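Local structure of SAM dependent methyltransferase (Agrobacterium tumefaciens, 2IGT) at residues E27-H32 with L286-M291; E31-I36 with A278-M283; P154-N159 with T225-L230; S300-I305 with T321-R326. The protein binds S-adenosylmethionine and probably transfers its methyl group to an acceptor substrate that is not known. All blocks are in the same frame, centred on the assembly; numbering follows the deposited sequence. Where two conformers were deposited one is given.

Contact 1: residues E27-H32 with L286-M291; sequences ELPAEH and LMRETM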
loop_
_atom_site.group_PDB
_atom_site.type_symbol
_atom_site.label_atom_id
_atom_site.label_comp_id
_atom_site.label_asym_id
_atom_site.label_seq_id
_atom_site.Cartn_x
_atom_site.Cartn_y
_atom_site.Cartn_z
ATOM N N GLU A 27 41.888 1.938 -22.510
ATOM C CA GLU A 27 41.202 1.359 -23.653
ATOM C C GLU A 27 39.997 0.540 -23.225
ATOM O O GLU A 27 39.999 -0.083 -22.160
ATOM C CB GLU A 27 42.168 0.463 -24.426
ATOM C CG GLU A 27 43.417 1.170 -24.935
ATOM C CD GLU A 27 43.078 2.339 -25.854
ATOM O OE1 GLU A 27 42.419 2.106 -26.891
ATOM O OE2 GLU A 27 43.466 3.487 -25.536
ATOM N N LEU A 28 38.972 0.545 -24.070
ATOM C CA LEU A 28 37.807 -0.304 -23.874
ATOM C C LEU A 28 38.237 -1.758 -24.001
ATOM O O LEU A 28 39.156 -2.076 -24.772
ATOM C CB LEU A 28 36.738 0.007 -24.916
ATOM C CG LEU A 28 36.150 1.424 -24.921
ATOM C CD1 LEU A 28 35.301 1.645 -26.162
ATOM C CD2 LEU A 28 35.340 1.667 -23.676
ATOM N N PRO A 29 37.600 -2.647 -23.230
ATOM C CA PRO A 29 37.881 -4.082 -23.398
ATOM C C PRO A 29 37.532 -4.549 -24.824
ATOM O O PRO A 29 36.778 -3.875 -25.537
ATOM C CB PRO A 29 36.922 -4.759 -22.407
ATOM C CG PRO A 29 36.445 -3.680 -21.474
ATOM C CD PRO A 29 36.599 -2.367 -22.173
ATOM N N ALA A 30 38.057 -5.705 -25.212
ATOM C CA ALA A 30 37.631 -6.380 -26.433
ATOM C C ALA A 30 36.131 -6.689 -26.336
ATOM O O ALA A 30 35.541 -6.674 -25.247
ATOM C CB ALA A 30 38.438 -7.662 -26.640
ATOM N N GLU A 31 35.494 -6.951 -27.471
ATOM C CA GLU A 31 34.062 -7.211 -27.438
ATOM C C GLU A 31 33.735 -8.411 -28.309
ATOM O O GLU A 31 34.411 -8.651 -29.334
ATOM C CB GLU A 31 33.300 -5.963 -27.888
ATOM C CG GLU A 31 33.810 -5.386 -29.207
ATOM C CD GLU A 31 32.955 -4.232 -29.715
ATOM O OE1 GLU A 31 32.011 -3.825 -29.014
ATOM O OE2 GLU A 31 33.235 -3.735 -30.829
ATOM N N HIS A 32 32.757 -9.195 -27.863
ATOM C CA HIS A 32 32.102 -10.206 -28.697
ATOM C C HIS A 32 30.618 -9.856 -28.663
ATOM O O HIS A 32 29.986 -9.908 -27.611
ATOM C CB HIS A 32 32.304 -11.618 -28.141
ATOM C CG HIS A 32 33.735 -12.074 -28.115
ATOM N ND1 HIS A 32 34.213 -12.967 -27.178
ATOM C CD2 HIS A 32 34.792 -11.766 -28.909
ATOM C CE1 HIS A 32 35.497 -13.197 -27.399
ATOM N NE2 HIS A 32 35.875 -12.478 -28.442
ATOM N N LEU A 286 27.434 0.250 -22.399
ATOM C CA LEU A 286 27.525 0.685 -20.999
ATOM C C LEU A 286 28.579 -0.130 -20.251
ATOM O O LEU A 286 29.409 0.458 -19.508
ATOM C CB LEU A 286 26.172 0.563 -20.281
ATOM C CG LEU A 286 26.188 0.916 -18.765
ATOM C CD1 LEU A 286 26.630 2.379 -18.561
ATOM C CD2 LEU A 286 24.778 0.669 -18.136
HETATM N N MSE A 287 28.529 -1.463 -20.412
HETATM C CA MSE A 287 29.460 -2.351 -19.700
HETATM C C MSE A 287 30.893 -2.099 -20.201
HETATM O O MSE A 287 31.854 -2.042 -19.411
HETATM C CB MSE A 287 29.077 -3.828 -19.927
HETATM C CG MSE A 287 30.075 -4.823 -19.283
HETATM SE SE MSE A 287 29.948 -4.729 -17.319
HETATM C CE MSE A 287 28.209 -5.612 -17.118
ATOM N N ARG A 288 31.030 -1.920 -21.519
ATOM C CA ARG A 288 32.338 -1.693 -22.107
ATOM C C ARG A 288 32.970 -0.422 -21.525
ATOM O O ARG A 288 34.144 -0.425 -21.125
ATOM C CB ARG A 288 32.206 -1.570 -23.631
ATOM C CG ARG A 288 32.346 -2.849 -24.364
ATOM C CD ARG A 288 33.642 -2.826 -25.189
ATOM N NE ARG A 288 33.473 -2.121 -26.455
ATOM C CZ ARG A 288 34.433 -1.925 -27.368
ATOM N NH1 ARG A 288 34.151 -1.273 -28.471
ATOM N NH2 ARG A 288 35.660 -2.357 -27.203
ATOM N N GLU A 289 32.195 0.663 -21.498
ATOM C CA GLU A 289 32.688 1.947 -20.989
ATOM C C GLU A 289 32.962 1.872 -19.476
ATOM O O GLU A 289 33.989 2.380 -19.023
ATOM C CB GLU A 289 31.715 3.084 -21.332
ATOM C CG GLU A 289 32.188 4.534 -20.948
ATOM C CD GLU A 289 33.440 5.006 -21.713
ATOM O OE1 GLU A 289 33.545 4.744 -22.934
ATOM O OE2 GLU A 289 34.309 5.670 -21.113
ATOM N N THR A 290 32.062 1.230 -18.717
ATOM C CA THR A 290 32.284 0.946 -17.286
ATOM C C THR A 290 33.653 0.279 -17.034
ATOM O O THR A 290 34.358 0.656 -16.089
ATOM C CB THR A 290 31.157 0.052 -16.662
ATOM O OG1 THR A 290 29.877 0.681 -16.831
ATOM C CG2 THR A 290 31.395 -0.219 -15.165
HETATM N N MSE A 291 34.011 -0.695 -17.867
HETATM C CA MSE A 291 35.256 -1.462 -17.712
HETATM C C MSE A 291 36.437 -0.866 -18.506
HETATM O O MSE A 291 37.444 -1.541 -18.707
HETATM C CB MSE A 291 35.037 -2.927 -18.143
HETATM C CG MSE A 291 33.935 -3.659 -17.390
HETATM SE SE MSE A 291 34.103 -3.505 -15.408
HETATM C CE MSE A 291 35.794 -4.511 -15.194
#

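Contact 2: residues E31-I36 with A278-M283; sequences EHVPVI and ASFYSM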
loop_
_atom_site.group_PDB
_atom_site.type_symbol
_atom_site.label_atom_id
_atom_site.label_comp_id
_atom_site.label_asym_id
_atom_site.label_seq_id
_atom_site.Cartn_x
_atom_site.Cartn_y
_atom_site.Cartn_z
ATOM N N GLU A 31 35.494 -6.951 -27.471
ATOM C CA GLU A 31 34.062 -7.211 -27.438
ATOM C C GLU A 31 33.735 -8.411 -28.309
ATOM O O GLU A 31 34.411 -8.651 -29.334
ATOM C CB GLU A 31 33.300 -5.963 -27.888
ATOM C CG GLU A 31 33.810 -5.386 -29.207
ATOM C CD GLU A 31 32.955 -4.232 -29.715
ATOM O OE1 GLU A 31 32.011 -3.825 -29.014
ATOM O OE2 GLU A 31 33.235 -3.735 -30.829
ATOM N N HIS A 32 32.757 -9.195 -27.863
ATOM C CA HIS A 32 32.102 -10.206 -28.697
ATOM C C HIS A 32 30.618 -9.856 -28.663
ATOM O O HIS A 32 29.986 -9.908 -27.611
ATOM C CB HIS A 32 32.304 -11.618 -28.141
ATOM C CG HIS A 32 33.735 -12.074 -28.115
ATOM N ND1 HIS A 32 34.213 -12.967 -27.178
ATOM C CD2 HIS A 32 34.792 -11.766 -28.909
ATOM C CE1 HIS A 32 35.497 -13.197 -27.399
ATOM N NE2 HIS A 32 35.875 -12.478 -28.442
ATOM N N VAL A 33 30.061 -9.482 -29.807
ATOM C CA VAL A 33 28.686 -8.961 -29.841
ATOM C C VAL A 33 28.210 -9.025 -31.301
ATOM O O VAL A 33 28.988 -8.742 -32.195
ATOM C CB VAL A 33 28.642 -7.480 -29.259
ATOM C CG1 VAL A 33 29.431 -6.478 -30.155
ATOM C CG2 VAL A 33 27.204 -7.012 -29.011
ATOM N N PRO A 34 26.963 -9.468 -31.555
ATOM C CA PRO A 34 25.992 -10.075 -30.633
ATOM C C PRO A 34 26.421 -11.490 -30.307
ATOM O O PRO A 34 26.998 -12.173 -31.164
ATOM C CB PRO A 34 24.691 -10.120 -31.449
ATOM C CG PRO A 34 24.974 -9.296 -32.728
ATOM C CD PRO A 34 26.448 -9.385 -32.933
ATOM N N VAL A 35 26.210 -11.904 -29.066
ATOM C CA VAL A 35 26.338 -13.317 -28.708
ATOM C C VAL A 35 24.931 -13.791 -28.279
ATOM O O VAL A 35 24.291 -13.206 -27.384
ATOM C CB VAL A 35 27.410 -13.559 -27.592
ATOM C CG1 VAL A 35 27.407 -15.021 -27.143
ATOM C CG2 VAL A 35 28.840 -13.202 -28.094
ATOM N N ILE A 36 24.419 -14.820 -28.941
ATOM C CA ILE A 36 23.084 -15.279 -28.610
ATOM C C ILE A 36 23.270 -16.545 -27.768
ATOM O O ILE A 36 23.822 -17.542 -28.247
ATOM C CB ILE A 36 22.195 -15.569 -29.857
ATOM C CG1 ILE A 36 22.089 -14.338 -30.797
ATOM C CG2 ILE A 36 20.780 -16.095 -29.403
ATOM C CD1 ILE A 36 21.512 -13.051 -30.117
ATOM N N ALA A 278 15.057 -2.055 -24.613
ATOM C CA ALA A 278 16.417 -1.612 -24.924
ATOM C C ALA A 278 17.066 -2.641 -25.844
ATOM O O ALA A 278 16.624 -3.796 -25.878
ATOM C CB ALA A 278 17.226 -1.491 -23.635
ATOM N N SER A 279 18.115 -2.254 -26.576
ATOM C CA SER A 279 18.898 -3.269 -27.268
ATOM C C SER A 279 19.953 -3.827 -26.315
ATOM O O SER A 279 20.466 -3.104 -25.436
ATOM C CB SER A 279 19.635 -2.616 -28.432
ATOM O OG SER A 279 20.488 -3.517 -29.117
ATOM N N PHE A 280 20.339 -5.084 -26.543
ATOM C CA PHE A 280 21.555 -5.605 -25.873
ATOM C C PHE A 280 22.764 -4.693 -26.159
ATOM O O PHE A 280 23.683 -4.636 -25.354
ATOM C CB PHE A 280 21.879 -7.041 -26.307
ATOM C CG PHE A 280 22.169 -7.181 -27.773
ATOM C CD1 PHE A 280 21.161 -7.599 -28.634
ATOM C CD2 PHE A 280 23.430 -6.890 -28.290
ATOM C CE1 PHE A 280 21.377 -7.718 -29.992
ATOM C CE2 PHE A 280 23.684 -7.024 -29.684
ATOM C CZ PHE A 280 22.651 -7.439 -30.520
ATOM N N TYR A 281 22.748 -3.951 -27.273
ATOM C CA TYR A 281 23.876 -3.045 -27.584
ATOM C C TYR A 281 24.051 -1.941 -26.539
ATOM O O TYR A 281 25.166 -1.507 -26.283
ATOM C CB TYR A 281 23.727 -2.397 -28.962
ATOM C CG TYR A 281 24.295 -3.230 -30.073
ATOM C CD1 TYR A 281 25.676 -3.443 -30.182
ATOM C CD2 TYR A 281 23.458 -3.820 -31.014
ATOM C CE1 TYR A 281 26.202 -4.226 -31.205
ATOM C CE2 TYR A 281 23.984 -4.582 -32.062
ATOM C CZ TYR A 281 25.340 -4.794 -32.128
ATOM O OH TYR A 281 25.822 -5.559 -33.155
ATOM N N SER A 282 22.948 -1.505 -25.941
ATOM C CA SER A 282 22.988 -0.466 -24.912
ATOM C C SER A 282 23.556 -0.958 -23.568
ATOM O O SER A 282 24.289 -0.230 -22.913
ATOM C CB SER A 282 21.607 0.137 -24.747
ATOM O OG SER A 282 21.244 0.725 -25.977
HETATM N N MSE A 283 23.232 -2.193 -23.196
HETATM C CA MSE A 283 23.883 -2.866 -22.064
HETATM C C MSE A 283 25.358 -3.106 -22.391
HETATM O O MSE A 283 26.214 -2.884 -21.547
HETATM C CB MSE A 283 23.214 -4.201 -21.752
HETATM C CG MSE A 283 21.677 -4.110 -21.521
HETATM SE SE MSE A 283 21.234 -2.921 -20.012
HETATM C CE MSE A 283 20.372 -1.503 -21.065
#

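Contact 3: residues P154-N159 with T225-L230; sequences PLKVLN and TYDIIL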
loop_
_atom_site.group_PDB
_atom_site.type_symbol
_atom_site.label_atom_id
_atom_site.label_comp_id
_atom_site.label_asym_id
_atom_site.label_seq_id
_atom_site.Cartn_x
_atom_site.Cartn_y
_atom_site.Cartn_z
ATOM N N PRO A 154 38.402 -20.509 -2.934
ATOM C CA PRO A 154 36.947 -20.283 -2.839
ATOM C C PRO A 154 36.607 -18.867 -3.287
ATOM O O PRO A 154 37.141 -17.904 -2.733
ATOM C CB PRO A 154 36.661 -20.411 -1.331
ATOM C CG PRO A 154 37.853 -21.070 -0.752
ATOM C CD PRO A 154 39.022 -20.679 -1.604
ATOM N N LEU A 155 35.752 -18.734 -4.285
ATOM C CA LEU A 155 35.398 -17.416 -4.802
ATOM C C LEU A 155 34.360 -16.700 -3.954
ATOM O O LEU A 155 33.414 -17.326 -3.460
ATOM C CB LEU A 155 34.862 -17.542 -6.224
ATOM C CG LEU A 155 35.866 -18.101 -7.238
ATOM C CD1 LEU A 155 35.277 -17.882 -8.637
ATOM C CD2 LEU A 155 37.246 -17.415 -7.068
ATOM N N LYS A 156 34.524 -15.385 -3.815
ATOM C CA LYS A 156 33.477 -14.532 -3.240
ATOM C C LYS A 156 32.533 -14.111 -4.358
ATOM O O LYS A 156 32.969 -13.446 -5.309
ATOM C CB LYS A 156 34.093 -13.298 -2.597
ATOM C CG LYS A 156 34.934 -13.594 -1.365
ATOM C CD LYS A 156 35.608 -12.310 -0.822
ATOM C CE LYS A 156 36.880 -11.955 -1.612
ATOM N NZ LYS A 156 37.479 -10.656 -1.125
ATOM N N VAL A 157 31.264 -14.507 -4.246
ATOM C CA VAL A 157 30.244 -14.246 -5.279
ATOM C C VAL A 157 29.173 -13.331 -4.704
ATOM O O VAL A 157 28.605 -13.603 -3.644
ATOM C CB VAL A 157 29.603 -15.568 -5.807
ATOM C CG1 VAL A 157 28.416 -15.292 -6.760
ATOM C CG2 VAL A 157 30.695 -16.448 -6.463
ATOM N N LEU A 158 28.904 -12.245 -5.408
ATOM C CA LEU A 158 27.822 -11.343 -5.032
ATOM C C LEU A 158 26.701 -11.487 -6.043
ATOM O O LEU A 158 26.938 -11.465 -7.252
ATOM C CB LEU A 158 28.327 -9.876 -5.001
ATOM C CG LEU A 158 27.336 -8.733 -4.703
ATOM C CD1 LEU A 158 26.792 -8.839 -3.255
ATOM C CD2 LEU A 158 28.061 -7.409 -4.915
ATOM N N ASN A 159 25.478 -11.607 -5.549
ATOM C CA ASN A 159 24.306 -11.789 -6.396
ATOM C C ASN A 159 23.281 -10.712 -6.044
ATOM O O ASN A 159 22.612 -10.801 -4.998
ATOM C CB ASN A 159 23.733 -13.211 -6.182
ATOM C CG ASN A 159 22.585 -13.535 -7.138
ATOM O OD1 ASN A 159 22.383 -12.841 -8.145
ATOM N ND2 ASN A 159 21.821 -14.586 -6.820
ATOM N N THR A 225 35.595 -6.586 -1.533
ATOM C CA THR A 225 35.713 -7.018 -2.933
ATOM C C THR A 225 35.127 -8.404 -3.156
ATOM O O THR A 225 35.046 -9.201 -2.231
ATOM C CB THR A 225 37.175 -7.001 -3.464
ATOM O OG1 THR A 225 37.972 -7.896 -2.690
ATOM C CG2 THR A 225 37.809 -5.576 -3.408
ATOM N N TYR A 226 34.714 -8.665 -4.396
ATOM C CA TYR A 226 34.141 -9.944 -4.814
ATOM C C TYR A 226 34.812 -10.393 -6.106
ATOM O O TYR A 226 35.248 -9.572 -6.928
ATOM C CB TYR A 226 32.631 -9.784 -5.079
ATOM C CG TYR A 226 31.847 -9.385 -3.847
ATOM C CD1 TYR A 226 31.265 -10.355 -3.050
ATOM C CD2 TYR A 226 31.725 -8.028 -3.462
ATOM C CE1 TYR A 226 30.532 -10.017 -1.926
ATOM C CE2 TYR A 226 31.005 -7.674 -2.313
ATOM C CZ TYR A 226 30.397 -8.696 -1.560
ATOM O OH TYR A 226 29.667 -8.429 -0.412
ATOM N N ASP A 227 34.895 -11.701 -6.274
ATOM C CA ASP A 227 35.516 -12.295 -7.454
ATOM C C ASP A 227 34.528 -12.383 -8.602
ATOM O O ASP A 227 34.921 -12.314 -9.781
ATOM C CB ASP A 227 36.051 -13.671 -7.109
ATOM C CG ASP A 227 37.071 -13.619 -5.979
ATOM O OD1 ASP A 227 38.140 -12.998 -6.159
ATOM O OD2 ASP A 227 36.787 -14.170 -4.897
ATOM N N ILE A 228 33.254 -12.576 -8.266
ATOM C CA ILE A 228 32.198 -12.594 -9.284
ATOM C C ILE A 228 31.026 -11.766 -8.797
ATOM O O ILE A 228 30.615 -11.881 -7.632
ATOM C CB ILE A 228 31.736 -14.057 -9.665
ATOM C CG1 ILE A 228 32.925 -14.849 -10.262
ATOM C CG2 ILE A 228 30.456 -14.019 -10.596
ATOM C CD1 ILE A 228 32.654 -16.329 -10.578
ATOM N N ILE A 229 30.493 -10.921 -9.683
ATOM C CA ILE A 229 29.304 -10.160 -9.352
ATOM C C ILE A 229 28.259 -10.428 -10.416
ATOM O O ILE A 229 28.540 -10.274 -11.610
ATOM C CB ILE A 229 29.577 -8.622 -9.266
ATOM C CG1 ILE A 229 30.569 -8.312 -8.143
ATOM C CG2 ILE A 229 28.225 -7.831 -9.032
ATOM C CD1 ILE A 229 31.061 -6.840 -8.145
ATOM N N LEU A 230 27.086 -10.871 -9.975
ATOM C CA LEU A 230 25.911 -10.991 -10.843
ATOM C C LEU A 230 24.887 -9.946 -10.442
ATOM O O LEU A 230 24.665 -9.719 -9.255
ATOM C CB LEU A 230 25.268 -12.372 -10.713
ATOM C CG LEU A 230 26.262 -13.518 -10.528
ATOM C CD1 LEU A 230 25.519 -14.779 -10.041
ATOM C CD2 LEU A 230 27.055 -13.777 -11.815
HETATM O O HOH W 1 38.688 -15.312 -3.614
HETATM O O HOH W 2 36.201 -8.373 0.952
#

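Contact 4: residues S300-I305 with T321-R326; sequences SGELVI and TSLFSR. With ACY (acetic acid), chain H.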
loop_
_atom_site.group_PDB
_atom_site.type_symbol
_atom_site.label_atom_id
_atom_site.label_comp_id
_atom_site.label_asym_id
_atom_site.label_seq_id
_atom_site.Cartn_x
_atom_site.Cartn_y
_atom_site.Cartn_z
ATOM N N SER A 300 28.103 -9.660 -25.112
ATOM C CA SER A 300 26.714 -9.257 -24.851
ATOM C C SER A 300 25.758 -9.754 -25.923
ATOM O O SER A 300 26.178 -10.028 -27.050
ATOM C CB SER A 300 26.617 -7.732 -24.780
ATOM O OG SER A 300 27.655 -7.205 -23.967
ATOM N N GLY A 301 24.468 -9.806 -25.588
ATOM C CA GLY A 301 23.461 -10.249 -26.561
ATOM C C GLY A 301 22.157 -10.579 -25.866
ATOM O O GLY A 301 21.799 -9.951 -24.857
ATOM N N GLU A 302 21.457 -11.581 -26.402
ATOM C CA GLU A 302 20.175 -12.010 -25.860
ATOM C C GLU A 302 20.323 -13.437 -25.343
ATOM O O GLU A 302 21.117 -14.217 -25.873
ATOM C CB GLU A 302 19.066 -11.898 -26.924
ATOM C CG GLU A 302 18.795 -10.434 -27.262
ATOM C CD GLU A 302 17.661 -10.189 -28.227
ATOM O OE1 GLU A 302 16.912 -11.139 -28.563
ATOM O OE2 GLU A 302 17.532 -9.011 -28.639
ATOM N N LEU A 303 19.586 -13.732 -24.281
ATOM C CA LEU A 303 19.424 -15.087 -23.735
ATOM C C LEU A 303 18.053 -15.602 -24.191
ATOM O O LEU A 303 17.035 -14.966 -23.925
ATOM C CB LEU A 303 19.483 -15.065 -22.205
ATOM C CG LEU A 303 19.181 -16.383 -21.482
ATOM C CD1 LEU A 303 20.223 -17.469 -21.836
ATOM C CD2 LEU A 303 19.173 -16.165 -19.959
ATOM N N VAL A 304 18.045 -16.753 -24.871
ATOM C CA VAL A 304 16.826 -17.246 -25.496
ATOM C C VAL A 304 16.576 -18.693 -25.056
ATOM O O VAL A 304 17.509 -19.411 -24.624
ATOM C CB VAL A 304 16.896 -17.139 -27.050
ATOM C CG1 VAL A 304 17.440 -15.771 -27.462
ATOM C CG2 VAL A 304 17.794 -18.220 -27.634
ATOM N N ILE A 305 15.309 -19.090 -25.133
ATOM C CA ILE A 305 14.892 -20.466 -24.948
ATOM C C ILE A 305 14.383 -20.951 -26.303
ATOM O O ILE A 305 13.621 -20.250 -26.980
ATOM C CB ILE A 305 13.664 -20.571 -23.984
ATOM C CG1 ILE A 305 13.987 -20.016 -22.585
ATOM C CG2 ILE A 305 13.157 -22.018 -23.914
ATOM C CD1 ILE A 305 12.714 -19.711 -21.708
ATOM N N THR A 321 14.248 -14.063 -24.026
ATOM C CA THR A 321 13.754 -13.715 -22.697
ATOM C C THR A 321 14.353 -12.426 -22.103
ATOM O O THR A 321 13.711 -11.756 -21.315
ATOM C CB THR A 321 14.047 -14.852 -21.676
ATOM O OG1 THR A 321 15.455 -14.924 -21.410
ATOM C CG2 THR A 321 13.612 -16.228 -22.245
ATOM N N SER A 322 15.602 -12.110 -22.443
ATOM C CA SER A 322 16.320 -11.113 -21.660
ATOM C C SER A 322 17.601 -10.749 -22.374
ATOM O O SER A 322 17.990 -11.407 -23.355
ATOM C CB SER A 322 16.670 -11.666 -20.250
ATOM O OG SER A 322 17.282 -12.936 -20.394
ATOM N N LEU A 323 18.219 -9.670 -21.893
ATOM C CA LEU A 323 19.526 -9.215 -22.379
ATOM C C LEU A 323 20.585 -9.610 -21.381
ATOM O O LEU A 323 20.300 -9.908 -20.202
ATOM C CB LEU A 323 19.548 -7.683 -22.506
ATOM C CG LEU A 323 18.313 -7.018 -23.118
ATOM C CD1 LEU A 323 18.474 -5.477 -23.056
ATOM C CD2 LEU A 323 18.090 -7.499 -24.572
ATOM N N PHE A 324 21.819 -9.650 -21.858
ATOM C CA PHE A 324 22.934 -9.870 -20.944
ATOM C C PHE A 324 24.159 -9.162 -21.474
ATOM O O PHE A 324 24.303 -8.926 -22.686
ATOM C CB PHE A 324 23.245 -11.357 -20.752
ATOM C CG PHE A 324 23.992 -11.971 -21.926
ATOM C CD1 PHE A 324 23.295 -12.403 -23.052
ATOM C CD2 PHE A 324 25.380 -12.085 -21.911
ATOM C CE1 PHE A 324 23.968 -12.939 -24.163
ATOM C CE2 PHE A 324 26.072 -12.630 -22.996
ATOM C CZ PHE A 324 25.367 -13.061 -24.130
ATOM N N SER A 325 25.036 -8.832 -20.540
ATOM C CA SER A 325 26.366 -8.380 -20.858
ATOM C C SER A 325 27.303 -8.906 -19.766
ATOM O O SER A 325 27.020 -8.756 -18.580
ATOM C CB SER A 325 26.409 -6.850 -20.900
ATOM O OG SER A 325 27.705 -6.441 -21.305
ATOM N N ARG A 326 28.418 -9.513 -20.179
ATOM C CA ARG A 326 29.345 -10.134 -19.258
ATOM C C ARG A 326 30.778 -9.671 -19.542
ATOM O O ARG A 326 31.294 -9.837 -20.661
ATOM C CB ARG A 326 29.258 -11.656 -19.381
ATOM C CG ARG A 326 30.253 -12.428 -18.513
ATOM C CD ARG A 326 29.967 -13.913 -18.665
ATOM N NE ARG A 326 30.359 -14.327 -20.005
ATOM C CZ ARG A 326 29.776 -15.276 -20.720
ATOM N NH1 ARG A 326 28.729 -15.945 -20.243
ATOM N NH2 ARG A 326 30.251 -15.543 -21.928
HETATM C C ACY H . 28.512 -19.025 -22.457
HETATM O O ACY H . 28.330 -18.997 -21.224
HETATM O OXT ACY H . 29.086 -18.115 -23.104
HETATM C CH3 ACY H . 28.004 -20.224 -23.216
#

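Contact 1: residues E27-H32 with L286-M291
Leu28 and Glu31 cover opposite faces of the Arg288 guanidinium, and the carbonyl of Pro29 meets its edge. Leu28 approaches at about a right angle to the arginine chain. Its CD1 lies over the centre of the guanidinium, 3.8 Å above the plane, while Leu28 CB comes within 3.5 Å of Arg288 NH2. The other branch, CD2, passes 3.6 Å from Glu289 OE1, a carboxylate whose main partner is Arg292. Pro29 O takes the edge-on bond from Arg288 NH2 almost in line with its C=O. At 2.5 Å from Arg288 NH2 to Pro29 O, the bond is so short that its exact length is doubtful. The Pro29 ring turns to the helix end, where its CG rests on Met291 CB at 3.7 Å. Glu31, near the start of edge strand 30-39, has CG between its backbone N and carbonyl carbon (chi1 51°), and an extended chain then lays the carboxylate over the guanidinium with the planes 24° apart. Glu31 OE1 to Arg288 NH1, 3.4 Å, is a salt bridge of charges alone, for no N-H points at the oxygen; OE1 is hydrogen-bonded instead to His284 of helix 280-290. The end of that helix is thus joined to the chain entering strand 30-39 largely through one arginine whose edge serves a carbonyl and whose faces divide between hydrocarbon and negative charge.

Contact 2: residues E31-I36 with A278-M283
Val33 and Pro34 meet the rings of Phe280 and Tyr281 where the first turn of helix 280-290 covers the added edge strand of a Rossmann-like methyltransferase sheet. The contact lies at the surface and is mainly apolar between the two segments. Val33 points its CG2 methyl at both aromatics. A chi1 of 65° swings Val33 CG2 opposite the backbone N, to the edge of the Phe280 ring near its plane, 3.6 Å from Phe280 CE2. The same methyl is 3.7 Å from Tyr281 CE1, which it reaches at a slant. Pro34 also approaches obliquely: its CB is 3.5 Å from Phe280 CZ, and its CG lies 3.9 Å from the Tyr281 hydroxyl oxygen OH. The two rings belong to successive residues and overlap at their margins, Phe280 CE2 standing 3.4 Å above the Tyr281 plane, offset toward the rim. Pro34 follows a cis peptide bond and marks a corner at which the chain changes direction. Beyond it Val35 leaves this surface and packs on Phe324, while the Phe280 side chain also touches Glu302 of the neighbouring strand. The helix begins at Phe280, with Ser279 as its N-cap: Ser279 OG lies over the rim of the Phe280 ring and accepts a capping bond from Tyr281 N at 2.9 Å, with an N-H...O angle of 162°.

Contact 3: residues P154-N159 with T225-L230
Lys156 and Asp227 are joined by two hydrogen bonds. Asp227 OD2 accepts from Lys156 N at 2.8 Å and 170°, through its anti lone pair, the one away from the other carboxylate oxygen. Lys156 O in turn accepts from Asp227 N at 2.8 Å and, as an additional donor, from Ile228 N at 3.1 Å. A water donating to both Pro154 O and Asp227 OD2 adds to the hold, and Asp227 OD1 is tied to Arg153 and Ser263. The Lys156 chain, bent at chi3, lets Lys156 NZ hydrogen-bond to Thr225 O at 3.0 Å, from well above the carbonyl plane. Beyond this entry the strands run parallel, 156-160 and 228-231 being the neighbouring first and fourth strands of the Rossmann-like methyltransferase core. Leu158 bridges the ladder, its N bonded to Ile228 O and its O to Leu230 N, each at 2.8 Å. On its face of the sheet Leu158 CB sits over the Tyr226 ring, 3.7 Å from the centroid and 18° off the normal, a CH-pi contact beneath helix 212-222. Across the sheet Val157 and Ile228 lie side by side toward helix 138-150, and Leu155 CD1 touches Ile228 CD1 at 3.6 Å.

Contact 4: residues S300-I305 with T321-R326
A classic beta bulge marks this antiparallel hairpin of strands 297-306 and 318-328: Thr321 and Ser322 both face Leu303. Leu303 O takes two donors from Thr321, N in the carbonyl plane at 2.9 Å and OG1 from above it at 3.0 Å. Placing OG1 between the backbone N and the carbonyl carbon (chi1 70°) lets one threonine supply both. Thr321 CG2, the remaining branch, packs on Ile305 CD1 at 3.6 Å. Leu303 N bonds to Ser322 O, and the side chain of Ser322 is about 8 Å from bound S-adenosylmethionine. These are the last two strands of the class I methyltransferase sheet, and they continue in regular pairing. Gly301 and Phe324 form a hydrogen-bonded pair, N to O in each direction at 3.0 Å. The Phe324 ring folds back over the backbone of the glycine, with Gly301 N 3.5 Å above its plane near the rim and Glu302 O at its edge. On the side toward helix 280-290, Ser300 OG and Ser325 OG share a hydrogen bond of 2.8 Å, and Ser300 OG also pairs with His284. Arg326 NH1 and NH2 hydrogen-bond to the two oxygens of an acetic acid molecule, probably from the crystallisation liquor.

In the fold
From the N terminus, the chain enters edge strand 30-39 through contacts 1 and 2, which start in overlapping residues and close loops of some 250 residues on opposite ends of helix 280-290. Contact 2 closes first on the return and so lies essentially inside the loop of contact 1. Contact 3 is nested inside both and pairs two central strands of the same eight-stranded sheet, without touching either. Contact 4 opens only after the others have closed, folding the C-terminal hairpin. Its strand 297-306 lies beside 30-39, so Ser300 bonds His32 and Val35 and brings contact 4 against contacts 1 and 2. Together they tie the N-terminal strand, a covering helix and the hairpin to one sheet.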